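Local coordinates for putative O-acetylhomoserine (Thiol)-lyase (Campylobacter jejuni, PDB 4OC9), which binds pyridoxal 5'-phosphate and probably uses it to make homocysteine from O-acetylhomoserine and sulfide, at residues 161-166 with 331-336; 236-241 with 256-261. All blocks are in the same frame, centred on the assembly; numbering follows the deposited sequence.

Contact 1: residues 161-166 with 331-336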
loop_
_atom_site.group_PDB
_atom_site.type_symbol
_atom_site.label_atom_id
_atom_site.label_comp_id
_atom_site.label_asym_id
_atom_site.label_seq_id
_atom_site.Cartn_x
_atom_site.Cartn_y
_atom_site.Cartn_z
ATOM N N ILE D 161 26.020 -3.043 26.914
ATOM C CA ILE D 161 25.936 -4.447 26.571
ATOM C C ILE D 161 25.749 -5.323 27.792
ATOM O O ILE D 161 26.536 -5.290 28.747
ATOM C CB ILE D 161 27.174 -4.909 25.818
ATOM C CG1 ILE D 161 27.335 -4.079 24.553
ATOM C CG2 ILE D 161 27.042 -6.382 25.472
ATOM C CD1 ILE D 161 28.549 -4.419 23.706
ATOM N N ALA D 162 24.732 -6.161 27.716
ATOM C CA ALA D 162 24.404 -7.082 28.799
ATOM C C ALA D 162 25.228 -8.361 28.712
ATOM O O ALA D 162 25.434 -8.901 27.615
ATOM C CB ALA D 162 22.920 -7.428 28.737
ATOM N N ASP D 163 25.681 -8.857 29.856
ATOM C CA ASP D 163 26.448 -10.086 29.899
ATOM C C ASP D 163 25.356 -11.157 29.958
ATOM O O ASP D 163 24.961 -11.651 31.017
ATOM C CB ASP D 163 27.394 -10.127 31.096
ATOM C CG ASP D 163 28.362 -11.292 31.031
ATOM O OD1 ASP D 163 28.114 -12.268 30.279
ATOM O OD2 ASP D 163 29.392 -11.241 31.752
ATOM N N ILE D 164 24.907 -11.533 28.777
ATOM C CA ILE D 164 23.825 -12.498 28.615
ATOM C C ILE D 164 24.000 -13.820 29.355
ATOM O O ILE D 164 23.079 -14.227 30.059
ATOM C CB ILE D 164 23.505 -12.742 27.139
ATOM C CG1 ILE D 164 23.199 -11.415 26.440
ATOM C CG2 ILE D 164 22.311 -13.674 27.030
ATOM C CD1 ILE D 164 22.979 -11.530 24.941
ATOM N N GLU D 165 25.148 -14.476 29.200
ATOM C CA GLU D 165 25.400 -15.760 29.893
ATOM C C GLU D 165 25.123 -15.725 31.410
ATOM O O GLU D 165 24.595 -16.688 31.955
ATOM C CB GLU D 165 26.827 -16.248 29.708
ATOM C CG GLU D 165 27.191 -16.618 28.291
ATOM C CD GLU D 165 28.617 -17.112 28.193
ATOM O OE1 GLU D 165 29.276 -17.248 29.264
ATOM O OE2 GLU D 165 29.072 -17.361 27.058
ATOM N N LYS D 166 25.493 -14.621 32.056
ATOM C CA LYS D 166 25.281 -14.461 33.490
ATOM C C LYS D 166 23.847 -14.227 33.826
ATOM O O LYS D 166 23.396 -14.641 34.887
ATOM C CB LYS D 166 26.156 -13.358 34.046
ATOM C CG LYS D 166 27.615 -13.711 33.933
ATOM C CD LYS D 166 28.509 -12.666 34.558
ATOM C CE LYS D 166 29.963 -13.106 34.413
ATOM N NZ LYS D 166 30.910 -12.123 34.998
ATOM N N LYS D 331 33.438 -7.698 22.281
ATOM C CA LYS D 331 34.283 -8.718 21.657
ATOM C C LYS D 331 33.793 -10.124 21.989
ATOM O O LYS D 331 33.928 -11.038 21.202
ATOM C CB LYS D 331 35.752 -8.576 22.100
ATOM C CG LYS D 331 36.478 -7.317 21.620
ATOM C CD LYS D 331 36.585 -7.286 20.099
ATOM C CE LYS D 331 37.345 -6.066 19.614
ATOM N NZ LYS D 331 37.545 -6.039 18.152
ATOM N N LYS D 332 33.232 -10.300 23.169
ATOM C CA LYS D 332 32.751 -11.616 23.583
ATOM C C LYS D 332 31.479 -12.090 22.879
ATOM O O LYS D 332 31.386 -13.241 22.479
ATOM C CB LYS D 332 32.503 -11.632 25.082
ATOM C CG LYS D 332 32.071 -12.984 25.596
ATOM C CD LYS D 332 31.786 -12.949 27.087
ATOM C CE LYS D 332 31.322 -14.311 27.583
ATOM N NZ LYS D 332 30.928 -14.276 29.019
ATOM N N TYR D 333 30.521 -11.198 22.727
ATOM C CA TYR D 333 29.257 -11.564 22.091
ATOM C C TYR D 333 29.019 -11.207 20.619
ATOM O O TYR D 333 28.149 -11.812 19.988
ATOM C CB TYR D 333 28.118 -11.012 22.898
ATOM C CG TYR D 333 28.007 -11.613 24.264
ATOM C CD1 TYR D 333 27.421 -12.853 24.434
ATOM C CD2 TYR D 333 28.406 -10.920 25.395
ATOM C CE1 TYR D 333 27.301 -13.420 25.684
ATOM C CE2 TYR D 333 28.274 -11.473 26.639
ATOM C CZ TYR D 333 27.711 -12.730 26.784
ATOM O OH TYR D 333 27.562 -13.282 28.060
ATOM N N PHE D 334 29.772 -10.270 20.054
ATOM C CA PHE D 334 29.576 -9.856 18.625
ATOM C C PHE D 334 30.612 -10.487 17.682
ATOM O O PHE D 334 31.730 -9.988 17.559
ATOM C CB PHE D 334 29.583 -8.336 18.548
ATOM C CG PHE D 334 28.399 -7.690 19.199
ATOM C CD1 PHE D 334 28.281 -7.644 20.575
ATOM C CD2 PHE D 334 27.448 -7.057 18.444
ATOM C CE1 PHE D 334 27.208 -7.027 21.178
ATOM C CE2 PHE D 334 26.370 -6.426 19.047
ATOM C CZ PHE D 334 26.248 -6.415 20.420
ATOM N N ASP D 335 30.224 -11.588 17.034
ATOM C CA ASP D 335 31.115 -12.333 16.146
ATOM C C ASP D 335 31.651 -11.612 14.903
ATOM O O ASP D 335 32.804 -11.851 14.518
ATOM C CB ASP D 335 30.496 -13.679 15.771
ATOM C CG ASP D 335 30.315 -14.616 16.981
ATOM O OD1 ASP D 335 30.779 -14.295 18.096
ATOM O OD2 ASP D 335 29.705 -15.705 16.793
ATOM N N LYS D 336 30.831 -10.767 14.274
ATOM C CA LYS D 336 31.245 -10.027 13.065
ATOM C C LYS D 336 31.955 -8.657 13.245
ATOM O O LYS D 336 32.232 -7.890 12.307
ATOM C CB LYS D 336 30.039 -9.833 12.157
ATOM C CG LYS D 336 29.578 -11.081 11.426
ATOM C CD LYS D 336 28.442 -10.753 10.470
ATOM C CE LYS D 336 27.970 -11.903 9.516
ATOM N NZ LYS D 336 27.766 -13.273 10.085
HETATM O O HOH W 1 32.073 -12.238 30.358
#
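The first turn of helix 164-174 meets the last turn of helix 327-333 through the phenol of Tyr333, whose hydroxyl plugs into the start of the opposing helix. There OH donates to Asp163 OD1 at 2.5 Å, approaching nearly along the C-O axis of the carboxylate, and accepts from the backbone N-H of Glu165 (Glu165 N to Tyr333 OH 2.9 Å, 159° at the hydrogen). Asp163 occupies the N-cap position without itself making a capping bond; instead the tyrosine oxygen takes up a first-turn amide, and the two bonds pin the hydroxyl oxygen. Asp163 OD1 lies at the ring's edge, near its plane, with the carboxylate turned 71° from the ring. Its CG stands anti to the backbone N (chi1 -171°), which swings OD1 across to the hydroxyl.

This joins the large domain, which in this family carries the PLP lysine and where helix 164-174 leads into strand 177-181 of the seven-stranded sheet, to the C-terminal domain, where helix 327-333 precedes strand 342-346 of the smaller sheet. Lysine suits position 332 because its long, extended chain runs past one face of the Tyr333 ring, CG 4.2 Å above the plane and displaced toward the rim, and carries NZ to the acidic pair. That amine makes a weak, charged bond to Glu165 OE1 (3.4 Å from Lys332 NZ) and a longer salt bridge to Asp163 OD1, while a water accepting from NZ donates to Asp163 OD2. The nearby ammonium probably helps keep both carboxylates ionised.

On the apolar side, Ile164 CB packs against Tyr333 CE1 at 4.1 Å, and His195 meets the tyrosine ring edge-to-face. One residue after Tyr333, Phe334 CE1 meets Ile161 CD1 at 3.9 Å, the two side chains extending from opposite directions, with Phe330 beside both.

Contact 2: residues 236-241 with 256-261; sequences KAFNTP and PIFSIR
Phe238 and Ile257 bring the backbones nearest, their CA atoms 7.5 Å apart, where the loop 236-241 passes the first turn of helix 257-270. The Phe238 ring does most of the touching. Its edge meets the carbonyl of Ile257, with Phe238 CE1 3.5 Å from Ile257 O, an oxygen that also accepts the helical N-H of Arg261. Ile257 sets its CG1 branch beside the CB-CD1 corner of the ring, Phe238 CD1 3.7 Å from Ile257 CD1; a chi1 of 71° sets CG1 between the backbone N and carbonyl carbon and directs the branch there. A flat aromatic suits this place: its rim meets Ile257 while Arg261 NE comes obliquely from the other side of its plane, 3.9 Å from Phe238 CZ, the guanidinium turned 84° from the ring. Small Ala237 fits over the guanidinium, its CB 3.7 Å above the plane and over the centre, while Arg261 NH2 is held by the carbonyl of Asn94. Lys236 O accepts from Asn239 N and Thr240 OG1 on opposite faces of its plane. Leu229 of helix 225-229 packs on Phe238, Ile257 and Phe258, and strands 77-81 and 217-221 flank the start of helix 257-270 through Phe77 and Glu221.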
loop_
_atom_site.group_PDB
_atom_site.type_symbol
_atom_site.label_atom_id
_atom_site.label_comp_id
_atom_site.label_asym_id
_atom_site.label_seq_id
_atom_site.Cartn_x
_atom_site.Cartn_y
_atom_site.Cartn_z
ATOM N N LYS D 236 1.282 -20.729 36.043
ATOM C CA LYS D 236 -0.009 -21.444 36.046
ATOM C C LYS D 236 -0.902 -21.220 34.823
ATOM O O LYS D 236 -1.609 -22.143 34.419
ATOM C CB LYS D 236 -0.722 -21.287 37.381
ATOM C CG LYS D 236 0.084 -22.046 38.422
ATOM C CD LYS D 236 -0.401 -21.949 39.839
ATOM C CE LYS D 236 0.643 -22.634 40.712
ATOM N NZ LYS D 236 0.440 -22.461 42.173
ATOM N N ALA D 237 -0.793 -20.060 34.174
ATOM C CA ALA D 237 -1.601 -19.787 32.982
ATOM C C ALA D 237 -1.333 -20.841 31.906
ATOM O O ALA D 237 -2.209 -21.161 31.113
ATOM C CB ALA D 237 -1.304 -18.407 32.458
ATOM N N PHE D 238 -0.142 -21.417 31.899
ATOM C CA PHE D 238 0.213 -22.454 30.909
ATOM C C PHE D 238 0.012 -23.897 31.410
ATOM O O PHE D 238 0.334 -24.865 30.717
ATOM C CB PHE D 238 1.685 -22.276 30.470
ATOM C CG PHE D 238 1.953 -20.982 29.763
ATOM C CD1 PHE D 238 1.779 -20.887 28.384
ATOM C CD2 PHE D 238 2.348 -19.856 30.459
ATOM C CE1 PHE D 238 2.006 -19.694 27.714
ATOM C CE2 PHE D 238 2.569 -18.654 29.791
ATOM C CZ PHE D 238 2.405 -18.574 28.425
ATOM N N ASN D 239 -0.593 -24.036 32.583
ATOM C CA ASN D 239 -0.813 -25.357 33.198
ATOM C C ASN D 239 -2.146 -25.536 33.890
ATOM O O ASN D 239 -2.275 -26.369 34.770
ATOM C CB ASN D 239 0.320 -25.565 34.222
ATOM C CG ASN D 239 1.678 -25.639 33.566
ATOM O OD1 ASN D 239 1.985 -26.612 32.873
ATOM N ND2 ASN D 239 2.530 -24.650 33.839
ATOM N N THR D 240 -3.136 -24.746 33.511
ATOM C CA THR D 240 -4.431 -24.830 34.127
ATOM C C THR D 240 -5.531 -24.707 33.098
ATOM O O THR D 240 -5.398 -23.928 32.175
ATOM C CB THR D 240 -4.632 -23.644 35.083
ATOM O OG1 THR D 240 -3.558 -23.570 36.014
ATOM C CG2 THR D 240 -5.949 -23.720 35.855
ATOM N N PRO D 241 -6.644 -25.444 33.286
ATOM C CA PRO D 241 -7.736 -25.336 32.326
ATOM C C PRO D 241 -8.143 -23.872 32.194
ATOM O O PRO D 241 -8.282 -23.179 33.202
ATOM C CB PRO D 241 -8.861 -26.151 32.968
ATOM C CG PRO D 241 -8.171 -27.107 33.866
ATOM C CD PRO D 241 -6.953 -26.390 34.373
ATOM N N PRO D 256 4.229 -24.518 20.154
ATOM C CA PRO D 256 4.894 -23.498 20.967
ATOM C C PRO D 256 3.785 -22.786 21.720
ATOM O O PRO D 256 3.160 -21.863 21.192
ATOM C CB PRO D 256 5.571 -22.596 19.928
ATOM C CG PRO D 256 4.819 -22.837 18.663
ATOM C CD PRO D 256 4.375 -24.267 18.713
ATOM N N ILE D 257 3.561 -23.201 22.958
ATOM C CA ILE D 257 2.476 -22.633 23.763
ATOM C C ILE D 257 2.588 -21.155 24.109
ATOM O O ILE D 257 1.579 -20.498 24.308
ATOM C CB ILE D 257 2.180 -23.481 25.021
ATOM C CG1 ILE D 257 3.293 -23.375 26.057
ATOM C CG2 ILE D 257 1.923 -24.931 24.614
ATOM C CD1 ILE D 257 2.993 -24.161 27.321
ATOM N N PHE D 258 3.812 -20.633 24.168
ATOM C CA PHE D 258 4.002 -19.210 24.483
ATOM C C PHE D 258 3.386 -18.396 23.335
ATOM O O PHE D 258 2.576 -17.488 23.561
ATOM C CB PHE D 258 5.477 -18.870 24.661
ATOM C CG PHE D 258 5.738 -17.407 24.897
ATOM C CD1 PHE D 258 5.871 -16.517 23.807
ATOM C CD2 PHE D 258 5.921 -16.916 26.167
ATOM C CE1 PHE D 258 6.154 -15.173 24.012
ATOM C CE2 PHE D 258 6.195 -15.562 26.381
ATOM C CZ PHE D 258 6.311 -14.695 25.298
ATOM N N SER D 259 3.757 -18.761 22.109
ATOM C CA SER D 259 3.254 -18.082 20.916
ATOM C C SER D 259 1.739 -18.315 20.757
ATOM O O SER D 259 0.998 -17.405 20.373
ATOM C CB SER D 259 4.019 -18.529 19.668
ATOM O OG SER D 259 5.387 -18.156 19.765
ATOM N N ILE D 260 1.293 -19.533 21.047
ATOM C CA ILE D 260 -0.128 -19.848 20.942
ATOM C C ILE D 260 -0.937 -18.949 21.838
ATOM O O ILE D 260 -1.966 -18.426 21.420
ATOM C CB ILE D 260 -0.435 -21.318 21.294
ATOM C CG1 ILE D 260 0.121 -22.267 20.223
ATOM C CG2 ILE D 260 -1.925 -21.558 21.409
ATOM C CD1 ILE D 260 -0.397 -22.059 18.797
ATOM N N ARG D 261 -0.472 -18.730 23.062
ATOM C CA ARG D 261 -1.241 -17.886 23.947
ATOM C C ARG D 261 -1.264 -16.455 23.408
ATOM O O ARG D 261 -2.274 -15.790 23.459
ATOM C CB ARG D 261 -0.799 -18.001 25.427
ATOM C CG ARG D 261 -1.876 -17.398 26.325
ATOM C CD ARG D 261 -1.870 -17.779 27.820
ATOM N NE ARG D 261 -1.078 -16.953 28.683
ATOM C CZ ARG D 261 -1.539 -16.055 29.556
ATOM N NH1 ARG D 261 -2.830 -15.862 29.831
ATOM N NH2 ARG D 261 -0.646 -15.387 30.249
#

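Both contacts are largely buried, with exposed edges at Lys332 and Ala237 respectively, yet contact 1 lies nearer the middle of the chain (its centre about 16 Å from the chain centre, against about 22 Å for contact 2). They share no helix, and their nearest atoms are about 16 Å apart. Contact 1 spans a long sequence separation and joins elements associated with different sheets; contact 2, nested within that span, is local, folding a loop back onto the helix that soon follows it. The chemistry differs accordingly. In 161-166 with 331-336, charges and a phenol at a helix start supply directional bonds, whereas 236-241 with 256-261 relies on apolar and aromatic packing beside an arginine.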